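Local coordinates for protein packaging enzyme P4 (Pseudomonas phage phi13, PDB 4BLP) that probably hydrolyses nucleoside triphosphates as a hexameric RecA-like helicase motor that packages the RNA genome into the viral capsid, at residues G229-S232 / V233-A237. Numbering follows the deposited sequence.
Sequences GGVS and VALYA
In the loop that runs directly into helix 233-248 of this RecA-like P-loop NTPase, V231 and S232 fold back on L235 and Y236, three to five residues on. One backbone bond spans the junction: L235 N donates to S232 O at 3.0 Å, approaching from above the carbonyl plane, 52° out of it, with an N-H...O angle of 154°. The same oxygen has L235 CB alongside it at 3.3 Å and lies over one face of the Y236 ring.

V231 supplies the apolar half. With CG1 anti to the backbone N (chi1 168°), this methyl is carried toward the residues that lead into the helix, where it touches L235 CD2 at 3.8 Å and comes within 4.1 Å of Y236 CZ, approaching the ring obliquely. The V231 and Y236 side chains cross at about a right angle, and the phenol oxygen ends 3.8 Å from V231 CB.

A water links the Y236 hydroxyl to the loop backbone. Lying at the ring edge and in its plane, it is 2.8 Å from Y236 OH, donates to V231 O and accepts a weak bond from G229 N. Y236 OH has a further, weak partner in N272, while V269 of helix 266-274 packs against both V231 and Y236. S232 OG turns to another part of the loop and bonds to G224 O. From a neighbouring subunit, F220 packs on V233 and R216 on Y236.

The chemistry implies a helix entrance defined by several modest interactions: the S232 carbonyl accepts an i to i+3 backbone bond from L235 N where the loop runs into the helix, V231 CG1 touches both L235 and Y236, and the water ties the buried phenol to the loop backbone, all beside a subunit interface of the hexamer.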
# COMPACT_ATOMS: atom_id res chain seq x y z
N GLY D 229 17.23 3.21 11.51
CA GLY D 229 16.92 4.19 12.54
C GLY D 229 15.45 4.44 12.85
O GLY D 229 15.15 4.98 13.92
N GLY D 230 14.54 4.06 11.94
CA GLY D 230 13.09 4.29 12.00
C GLY D 230 12.67 5.50 11.15
O GLY D 230 11.48 5.81 10.98
N VAL D 231 13.65 6.22 10.65
CA VAL D 231 13.42 7.45 9.88
C VAL D 231 13.45 7.10 8.40
O VAL D 231 14.26 6.28 7.99
CB VAL D 231 14.48 8.52 10.32
CG1 VAL D 231 14.52 9.73 9.36
CG2 VAL D 231 14.23 8.96 11.77
N SER D 232 12.54 7.69 7.60
CA SER D 232 12.48 7.41 6.17
C SER D 232 13.77 7.81 5.49
O SER D 232 14.22 8.95 5.64
CB SER D 232 11.33 8.17 5.53
OG SER D 232 10.11 7.68 6.07
N VAL D 233 14.38 6.90 4.73
CA VAL D 233 15.66 7.22 4.05
C VAL D 233 15.46 8.29 3.02
O VAL D 233 16.42 9.01 2.71
CB VAL D 233 16.39 5.99 3.46
CG1 VAL D 233 16.81 5.06 4.58
CG2 VAL D 233 15.53 5.26 2.43
N ALA D 234 14.23 8.47 2.50
CA ALA D 234 13.95 9.55 1.55
C ALA D 234 14.21 10.93 2.19
O ALA D 234 14.48 11.89 1.46
CB ALA D 234 12.50 9.46 1.06
N LEU D 235 14.18 11.03 3.53
CA LEU D 235 14.45 12.31 4.19
C LEU D 235 15.93 12.65 3.98
O LEU D 235 16.24 13.80 3.75
CB LEU D 235 14.16 12.22 5.70
CG LEU D 235 14.42 13.51 6.49
CD1 LEU D 235 13.58 14.73 5.98
CD2 LEU D 235 14.21 13.26 8.01
N TYR D 236 16.81 11.65 4.10
CA TYR D 236 18.26 11.91 3.91
C TYR D 236 18.53 12.31 2.49
O TYR D 236 19.31 13.24 2.28
CB TYR D 236 19.09 10.68 4.25
CG TYR D 236 18.79 10.09 5.62
CD1 TYR D 236 18.77 10.90 6.75
CD2 TYR D 236 18.59 8.73 5.78
CE1 TYR D 236 18.55 10.35 8.02
CE2 TYR D 236 18.36 8.18 7.04
CZ TYR D 236 18.33 8.99 8.15
OH TYR D 236 18.15 8.41 9.38
N ALA D 237 17.91 11.61 1.50
CA ALA D 237 18.11 11.99 0.08
C ALA D 237 17.58 13.42 -0.13
O ALA D 237 18.19 14.19 -0.89
CB ALA D 237 17.35 11.00 -0.82
O HOH W 1 17.19 5.81 9.41